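Local coordinates for protein stiv-a81 (PDB 3RKL) that is a protein of unknown function from an archaeal virus of hot springs, built around a helical hairpin that packs with other copies of itself in an assembly, at residues Leu32-Glu44 / Leu57-Ala69. The protein carries 1 engineered substitution. Numbering follows the deposited sequence. Where two conformers were deposited one is given.
Sequences LAEIVYQLAKLIE and LYNLLHEYAIYLA
Leu61 is a knob in a hole formed by Val36, Leu39, Ala40 and Ile43. Its CG lies anti to the backbone N (chi1 177°), which brings CD1 down onto segment 32-44, 3.6 Å from Val36 CG1. The other methyl, CD2, meets Ile43 CD1. Ile43 also packs on Tyr58: its CD1 sits over one ring face, 4.2 Å from the centroid, in a CH-pi contact. Ile43 CG2 lies 3.5 Å from Tyr58 OH. Tyr64 is met from two directions. Ile35 CG2 lies over a ring face, while Leu32 CD2 comes in at the edge, beside CD1. Leu68 CD2 reaches Ala33 CA at 3.7 Å.

The two segments form an antiparallel helical hairpin, with axes 9.0 Å apart at closest approach and 157° between their directions. The seam is apolar and buried, consistent with the coiled coil predicted for part of this region and with a four-helix bundle that other subunits probably complete.

Tyr67 lies at one end of the seam; its CB touches Leu32 CD1 and its ring turns away. Its OH donates to Glu63 OE2 at 2.6 Å, and the ring stacks with Phe20. Tyr58 meets Phe75 of a second subunit, and Leu39 packs on Leu42 of a third.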
ATOM      1  N   LEU A  32      13.158  -8.857   7.107  1.00 17.05           N
ATOM      2  CA  LEU A  32      13.976  -9.559   6.123  1.00 18.23           C
ATOM      3  C   LEU A  32      13.153  -9.915   4.874  1.00 14.38           C
ATOM      4  O   LEU A  32      13.652  -9.815   3.756  1.00 15.62           O
ATOM      5  CB  LEU A  32      14.603 -10.813   6.724  1.00 17.55           C
ATOM      6  CG  LEU A  32      15.710 -10.593   7.760  1.00 24.12           C
ATOM      7  CD1 LEU A  32      16.000 -11.883   8.519  1.00 21.84           C
ATOM      8  CD2 LEU A  32      16.961 -10.075   7.121  1.00 25.83           C
ATOM      9  N   ALA A  33      11.887 -10.305   5.044  1.00 16.07           N
ATOM     10  CA  ALA A  33      11.046 -10.602   3.891  1.00 14.47           C
ATOM     11  C   ALA A  33      10.839  -9.358   3.024  1.00 15.10           C
ATOM     12  O   ALA A  33      10.848  -9.433   1.799  1.00 15.77           O
ATOM     13  CB  ALA A  33       9.682 -11.209   4.313  1.00 14.66           C
ATOM     14  N   GLU A  34      10.618  -8.233   3.683  1.00 17.53           N
ATOM     15  CA  GLU A  34      10.440  -6.961   3.002  0.50 16.77           C
ATOM     16  C   GLU A  34      11.703  -6.568   2.230  1.00 17.13           C
ATOM     17  O   GLU A  34      11.620  -6.102   1.093  1.00 18.40           O
ATOM     18  CB  GLU A  34      10.069  -5.900   4.033  0.50 20.05           C
ATOM     19  CG  GLU A  34       9.681  -4.578   3.462  0.50 20.77           C
ATOM     20  CD  GLU A  34       9.207  -3.618   4.528  0.50 33.54           C
ATOM     21  OE1 GLU A  34       9.760  -3.643   5.652  0.50 29.74           O
ATOM     22  OE2 GLU A  34       8.280  -2.838   4.240  0.50 34.06           O
ATOM     23  N   ILE A  35      12.873  -6.758   2.854  1.00 14.84           N
ATOM     24  CA  ILE A  35      14.147  -6.458   2.196  1.00 14.38           C
ATOM     25  C   ILE A  35      14.332  -7.322   0.950  1.00 16.13           C
ATOM     26  O   ILE A  35      14.725  -6.834  -0.111  1.00 15.70           O
ATOM     27  CB  ILE A  35      15.337  -6.593   3.189  1.00 16.50           C
ATOM     28  CG1 ILE A  35      15.329  -5.419   4.162  1.00 18.39           C
ATOM     29  CG2 ILE A  35      16.676  -6.696   2.442  1.00 18.68           C
ATOM     30  CD1 ILE A  35      16.111  -5.664   5.443  1.00 17.98           C
ATOM     31  N   VAL A  36      14.060  -8.621   1.068  1.00 16.54           N
ATOM     32  CA  VAL A  36      14.180  -9.527  -0.061  1.00 15.54           C
ATOM     33  C   VAL A  36      13.232  -9.107  -1.185  1.00 14.94           C
ATOM     34  O   VAL A  36      13.631  -9.046  -2.346  1.00 15.92           O
ATOM     35  CB  VAL A  36      13.932 -10.989   0.384  1.00 15.86           C
ATOM     36  CG1 VAL A  36      13.815 -11.932  -0.797  1.00 17.60           C
ATOM     37  CG2 VAL A  36      15.074 -11.447   1.329  1.00 18.39           C
ATOM     38  N   TYR A  37      11.980  -8.805  -0.846  1.00 16.62           N
ATOM     39  CA  TYR A  37      11.011  -8.353  -1.840  1.00 16.92           C
ATOM     40  C   TYR A  37      11.512  -7.076  -2.542  1.00 15.09           C
ATOM     41  O   TYR A  37      11.471  -6.964  -3.775  1.00 15.66           O
ATOM     42  CB  TYR A  37       9.651  -8.082  -1.195  1.00 14.61           C
ATOM     43  CG  TYR A  37       8.641  -7.594  -2.192  1.00 16.77           C
ATOM     44  CD1 TYR A  37       7.885  -8.490  -2.934  1.00 17.35           C
ATOM     45  CD2 TYR A  37       8.479  -6.243  -2.440  1.00 21.14           C
ATOM     46  CE1 TYR A  37       6.977  -8.044  -3.872  1.00 20.94           C
ATOM     47  CE2 TYR A  37       7.563  -5.788  -3.382  1.00 25.92           C
ATOM     48  CZ  TYR A  37       6.819  -6.704  -4.090  1.00 26.46           C
ATOM     49  OH  TYR A  37       5.909  -6.272  -5.026  1.00 30.50           O
ATOM     50  N   GLN A  38      11.952  -6.116  -1.743  1.00 16.13           N
ATOM     51  CA  GLN A  38      12.426  -4.836  -2.284  1.00 15.57           C
ATOM     52  C   GLN A  38      13.647  -5.006  -3.192  1.00 18.07           C
ATOM     53  O   GLN A  38      13.741  -4.349  -4.239  1.00 17.06           O
ATOM     54  CB  GLN A  38      12.712  -3.855  -1.149  1.00 15.94           C
ATOM     55  CG  GLN A  38      11.437  -3.322  -0.523  1.00 20.60           C
ATOM     56  CD  GLN A  38      11.638  -2.213   0.489  1.00 27.37           C
ATOM     57  OE1 GLN A  38      12.554  -1.382   0.379  1.00 24.26           O
ATOM     58  NE2 GLN A  38      10.728  -2.155   1.461  1.00 28.38           N
ATOM     59  N   LEU A  39      14.578  -5.878  -2.808  1.00 16.21           N
ATOM     60  CA  LEU A  39      15.750  -6.152  -3.647  1.00 16.89           C
ATOM     61  C   LEU A  39      15.337  -6.765  -4.978  1.00 17.40           C
ATOM     62  O   LEU A  39      15.800  -6.354  -6.052  1.00 17.33           O
ATOM     63  CB  LEU A  39      16.764  -7.066  -2.929  1.00 17.33           C
ATOM     64  CG  LEU A  39      17.732  -6.309  -2.017  1.00 20.56           C
ATOM     65  CD1 LEU A  39      18.296  -7.219  -0.926  1.00 21.47           C
ATOM     66  CD2 LEU A  39      18.857  -5.694  -2.842  1.00 23.42           C
ATOM     67  N   ALA A  40      14.433  -7.735  -4.917  1.00 17.41           N
ATOM     68  CA  ALA A  40      13.973  -8.385  -6.119  1.00 19.64           C
ATOM     69  C   ALA A  40      13.274  -7.397  -7.051  1.00 18.00           C
ATOM     70  O   ALA A  40      13.485  -7.426  -8.267  1.00 20.46           O
ATOM     71  CB  ALA A  40      13.038  -9.551  -5.771  1.00 18.83           C
ATOM     72  N   LYS A  41      12.446  -6.522  -6.495  1.00 18.07           N
ATOM     73  CA  LYS A  41      11.734  -5.544  -7.301  1.00 17.97           C
ATOM     74  C   LYS A  41      12.673  -4.505  -7.894  1.00 18.05           C
ATOM     75  O   LYS A  41      12.451  -4.039  -9.009  1.00 19.35           O
ATOM     76  CB  LYS A  41      10.665  -4.822  -6.478  1.00 20.06           C
ATOM     77  CG  LYS A  41       9.753  -3.957  -7.335  1.00 30.94           C
ATOM     78  CD  LYS A  41       8.365  -3.779  -6.703  1.00 44.58           C
ATOM     79  CE  LYS A  41       7.270  -3.697  -7.755  1.00 58.51           C
ATOM     80  NZ  LYS A  41       7.089  -4.983  -8.489  1.00 63.91           N
ATOM     81  N   LEU A  42      13.697  -4.129  -7.138  1.00 16.30           N
ATOM     82  CA  LEU A  42      14.693  -3.166  -7.620  1.00 16.93           C
ATOM     83  C   LEU A  42      15.483  -3.750  -8.795  1.00 17.71           C
ATOM     84  O   LEU A  42      15.738  -3.069  -9.773  1.00 19.02           O
ATOM     85  CB  LEU A  42      15.647  -2.784  -6.491  1.00 19.09           C
ATOM     86  CG  LEU A  42      16.822  -1.888  -6.885  1.00 20.19           C
ATOM     87  CD1 LEU A  42      16.355  -0.546  -7.469  1.00 20.43           C
ATOM     88  CD2 LEU A  42      17.715  -1.681  -5.675  1.00 21.80           C
ATOM     89  N   ILE A  43      15.878  -5.011  -8.675  1.00 17.95           N
ATOM     90  CA  ILE A  43      16.581  -5.688  -9.766  1.00 18.14           C
ATOM     91  C   ILE A  43      15.705  -5.697 -11.021  1.00 18.09           C
ATOM     92  O   ILE A  43      16.173  -5.394 -12.118  1.00 20.09           O
ATOM     93  CB  ILE A  43      17.022  -7.093  -9.352  1.00 17.96           C
ATOM     94  CG1 ILE A  43      18.132  -7.006  -8.308  1.00 21.90           C
ATOM     95  CG2 ILE A  43      17.475  -7.899 -10.571  1.00 20.99           C
ATOM     96  CD1 ILE A  43      18.445  -8.329  -7.638  1.00 25.13           C
ATOM     97  N   GLU A  44      14.422  -5.999 -10.847  1.00 19.49           N
ATOM     98  CA  GLU A  44      13.480  -6.016 -11.956  1.00 19.71           C
ATOM     99  C   GLU A  44      13.412  -4.666 -12.668  1.00 19.72           C
ATOM    100  O   GLU A  44      13.444  -4.588 -13.897  1.00 20.80           O
ATOM    101  CB  GLU A  44      12.087  -6.390 -11.456  1.00 22.15           C
ATOM    102  CG  GLU A  44      11.078  -6.543 -12.577  1.00 25.38           C
ATOM    103  CD  GLU A  44       9.652  -6.735 -12.096  1.00 37.73           C
ATOM    104  OE1 GLU A  44       9.399  -6.766 -10.877  1.00 33.63           O
ATOM    105  OE2 GLU A  44       8.768  -6.827 -12.965  1.00 44.98           O
ATOM    106  N   LEU A  57      23.838  -6.584  -6.021  1.00 29.57           N
ATOM    107  CA  LEU A  57      22.402  -6.658  -5.719  1.00 25.76           C
ATOM    108  C   LEU A  57      21.904  -8.100  -5.649  1.00 24.45           C
ATOM    109  O   LEU A  57      21.126  -8.434  -4.756  1.00 23.43           O
ATOM    110  CB  LEU A  57      21.560  -5.840  -6.714  1.00 27.83           C
ATOM    111  CG  LEU A  57      21.711  -4.311  -6.623  1.00 32.97           C
ATOM    112  CD1 LEU A  57      20.771  -3.643  -7.610  1.00 28.85           C
ATOM    113  CD2 LEU A  57      21.428  -3.800  -5.222  1.00 39.42           C
ATOM    114  N   TYR A  58      22.358  -8.951  -6.570  1.00 25.15           N
ATOM    115  CA  TYR A  58      21.997 -10.381  -6.547  1.00 24.39           C
ATOM    116  C   TYR A  58      22.568 -11.086  -5.307  1.00 23.34           C
ATOM    117  O   TYR A  58      21.906 -11.954  -4.708  1.00 20.80           O
ATOM    118  CB  TYR A  58      22.459 -11.112  -7.810  1.00 24.71           C
ATOM    119  CG  TYR A  58      21.759 -10.685  -9.086  1.00 23.71           C
ATOM    120  CD1 TYR A  58      20.624 -11.330  -9.533  1.00 25.43           C
ATOM    121  CD2 TYR A  58      22.264  -9.642  -9.859  1.00 24.89           C
ATOM    122  CE1 TYR A  58      19.983 -10.928 -10.711  1.00 27.20           C
ATOM    123  CE2 TYR A  58      21.635  -9.239 -11.036  1.00 26.39           C
ATOM    124  CZ  TYR A  58      20.499  -9.887 -11.453  1.00 28.92           C
ATOM    125  OH  TYR A  58      19.873  -9.483 -12.615  1.00 27.96           O
ATOM    126  N   ASN A  59      23.797 -10.715  -4.945  1.00 28.03           N
ATOM    127  CA  ASN A  59      24.457 -11.224  -3.743  1.00 28.55           C
ATOM    128  C   ASN A  59      23.684 -10.846  -2.473  1.00 27.55           C
ATOM    129  O   ASN A  59      23.418 -11.713  -1.639  1.00 26.30           O
ATOM    130  CB  ASN A  59      25.905 -10.716  -3.660  1.00 30.88           C
ATOM    131  CG  ASN A  59      26.816 -11.363  -4.689  1.00 44.14           C
ATOM    132  OD1 ASN A  59      26.620 -12.514  -5.067  1.00 55.00           O
ATOM    133  ND2 ASN A  59      27.828 -10.622  -5.141  1.00 44.27           N
ATOM    134  N   LEU A  60      23.308  -9.569  -2.350  1.00 25.50           N
ATOM    135  CA  LEU A  60      22.511  -9.096  -1.203  1.00 23.30           C
ATOM    136  C   LEU A  60      21.184  -9.834  -1.121  1.00 20.63           C
ATOM    137  O   LEU A  60      20.733 -10.225  -0.045  1.00 22.00           O
ATOM    138  CB  LEU A  60      22.217  -7.595  -1.309  1.00 28.63           C
ATOM    139  CG  LEU A  60      23.316  -6.589  -0.976  1.00 36.51           C
ATOM    140  CD1 LEU A  60      22.844  -5.198  -1.373  1.00 38.60           C
ATOM    141  CD2 LEU A  60      23.682  -6.635   0.501  1.00 39.46           C
ATOM    142  N   LEU A  61      20.533  -9.968  -2.272  1.00 19.74           N
ATOM    143  CA  LEU A  61      19.253 -10.665  -2.353  1.00 18.96           C
ATOM    144  C   LEU A  61      19.349 -12.066  -1.773  1.00 19.33           C
ATOM    145  O   LEU A  61      18.518 -12.484  -0.953  1.00 19.14           O
ATOM    146  CB  LEU A  61      18.763 -10.699  -3.800  1.00 17.40           C
ATOM    147  CG  LEU A  61      17.469 -11.467  -4.076  1.00 17.52           C
ATOM    148  CD1 LEU A  61      16.318 -10.915  -3.233  1.00 19.62           C
ATOM    149  CD2 LEU A  61      17.114 -11.436  -5.542  1.00 22.57           C
ATOM    150  N   HIS A  62      20.374 -12.797  -2.208  1.00 20.19           N
ATOM    151  CA  HIS A  62      20.564 -14.157  -1.744  1.00 21.19           C
ATOM    152  C   HIS A  62      20.918 -14.200  -0.260  1.00 20.80           C
ATOM    153  O   HIS A  62      20.379 -14.999   0.484  1.00 18.85           O
ATOM    154  CB  HIS A  62      21.640 -14.859  -2.561  1.00 24.29           C
ATOM    155  CG  HIS A  62      21.934 -16.243  -2.083  1.00 22.77           C
ATOM    156  ND1 HIS A  62      20.950 -17.191  -1.921  1.00 24.09           N
ATOM    157  CD2 HIS A  62      23.094 -16.837  -1.725  1.00 24.46           C
ATOM    158  CE1 HIS A  62      21.493 -18.310  -1.471  1.00 27.17           C
ATOM    159  NE2 HIS A  62      22.795 -18.125  -1.361  1.00 25.09           N
ATOM    160  N   GLU A  63      21.829 -13.332   0.144  1.00 22.57           N
ATOM    161  CA  GLU A  63      22.265 -13.248   1.538  1.00 22.98           C
ATOM    162  C   GLU A  63      21.073 -13.072   2.482  1.00 21.22           C
ATOM    163  O   GLU A  63      20.898 -13.815   3.455  1.00 20.17           O
ATOM    164  CB  GLU A  63      23.250 -12.079   1.655  1.00 26.22           C
ATOM    165  CG  GLU A  63      23.605 -11.639   3.023  1.00 34.55           C
ATOM    166  CD  GLU A  63      24.610 -10.477   3.046  1.00 35.31           C
ATOM    167  OE1 GLU A  63      24.921  -9.890   1.975  1.00 37.52           O
ATOM    168  OE2 GLU A  63      25.088 -10.153   4.158  1.00 42.45           O
ATOM    169  N   TYR A  64      20.250 -12.073   2.191  1.00 19.16           N
ATOM    170  CA  TYR A  64      19.105 -11.775   3.059  1.00 18.86           C
ATOM    171  C   TYR A  64      18.057 -12.890   3.026  1.00 17.47           C
ATOM    172  O   TYR A  64      17.444 -13.176   4.041  1.00 18.78           O
ATOM    173  CB  TYR A  64      18.541 -10.380   2.763  1.00 18.37           C
ATOM    174  CG  TYR A  64      19.317  -9.341   3.526  1.00 21.56           C
ATOM    175  CD1 TYR A  64      18.889  -8.934   4.781  1.00 27.46           C
ATOM    176  CD2 TYR A  64      20.513  -8.825   3.040  1.00 28.01           C
ATOM    177  CE1 TYR A  64      19.597  -8.018   5.524  1.00 27.89           C
ATOM    178  CE2 TYR A  64      21.244  -7.903   3.788  1.00 28.73           C
ATOM    179  CZ  TYR A  64      20.776  -7.516   5.037  1.00 30.51           C
ATOM    180  OH  TYR A  64      21.466  -6.607   5.794  1.00 38.17           O
ATOM    181  N   ALA A  65      17.889 -13.555   1.884  1.00 16.67           N
ATOM    182  CA  ALA A  65      17.000 -14.715   1.805  1.00 15.42           C
ATOM    183  C   ALA A  65      17.521 -15.869   2.677  1.00 17.08           C
ATOM    184  O   ALA A  65      16.742 -16.595   3.297  1.00 18.25           O
ATOM    185  CB  ALA A  65      16.834 -15.165   0.352  1.00 16.89           C
ATOM    186  N   ILE A  66      18.842 -16.032   2.721  1.00 17.11           N
ATOM    187  CA  ILE A  66      19.468 -17.047   3.576  1.00 17.08           C
ATOM    188  C   ILE A  66      19.200 -16.722   5.062  1.00 17.16           C
ATOM    189  O   ILE A  66      18.813 -17.605   5.836  1.00 18.44           O
ATOM    190  CB  ILE A  66      20.975 -17.178   3.287  1.00 17.91           C
ATOM    191  CG1 ILE A  66      21.201 -17.905   1.954  1.00 21.59           C
ATOM    192  CG2 ILE A  66      21.702 -17.891   4.443  1.00 20.65           C
ATOM    193  CD1 ILE A  66      20.981 -19.421   2.002  1.00 26.59           C
ATOM    194  N   TYR A  67      19.360 -15.457   5.439  1.00 17.99           N
ATOM    195  CA  TYR A  67      19.124 -15.040   6.833  1.00 20.04           C
ATOM    196  C   TYR A  67      17.661 -15.280   7.228  1.00 18.72           C
ATOM    197  O   TYR A  67      17.353 -15.731   8.340  1.00 19.81           O
ATOM    198  CB  TYR A  67      19.478 -13.575   7.024  1.00 21.42           C
ATOM    199  CG  TYR A  67      20.916 -13.223   6.700  1.00 19.50           C
ATOM    200  CD1 TYR A  67      21.933 -14.179   6.766  1.00 22.23           C
ATOM    201  CD2 TYR A  67      21.255 -11.933   6.339  1.00 22.76           C
ATOM    202  CE1 TYR A  67      23.230 -13.855   6.459  1.00 27.19           C
ATOM    203  CE2 TYR A  67      22.568 -11.598   6.054  1.00 26.99           C
ATOM    204  CZ  TYR A  67      23.539 -12.563   6.109  1.00 24.55           C
ATOM    205  OH  TYR A  67      24.843 -12.209   5.797  1.00 28.57           O
ATOM    206  N   LEU A  68      16.775 -14.992   6.286  1.00 18.69           N
ATOM    207  CA  LEU A  68      15.349 -15.220   6.473  1.00 17.24           C
ATOM    208  C   LEU A  68      15.025 -16.707   6.660  1.00 20.27           C
ATOM    209  O   LEU A  68      14.249 -17.075   7.552  1.00 17.72           O
ATOM    210  CB  LEU A  68      14.605 -14.638   5.279  1.00 17.19           C
ATOM    211  CG  LEU A  68      13.095 -14.715   5.229  1.00 15.40           C
ATOM    212  CD1 LEU A  68      12.451 -14.163   6.529  1.00 16.00           C
ATOM    213  CD2 LEU A  68      12.637 -13.965   3.981  1.00 17.94           C
ATOM    214  N   ALA A  69      15.641 -17.573   5.856  1.00 19.18           N
ATOM    215  CA  ALA A  69      15.429 -19.022   6.002  1.00 19.24           C
ATOM    216  C   ALA A  69      15.916 -19.493   7.373  1.00 19.64           C
ATOM    217  O   ALA A  69      15.224 -20.262   8.063  1.00 21.29           O
ATOM    218  CB  ALA A  69      16.124 -19.795   4.878  1.00 23.03           C
TER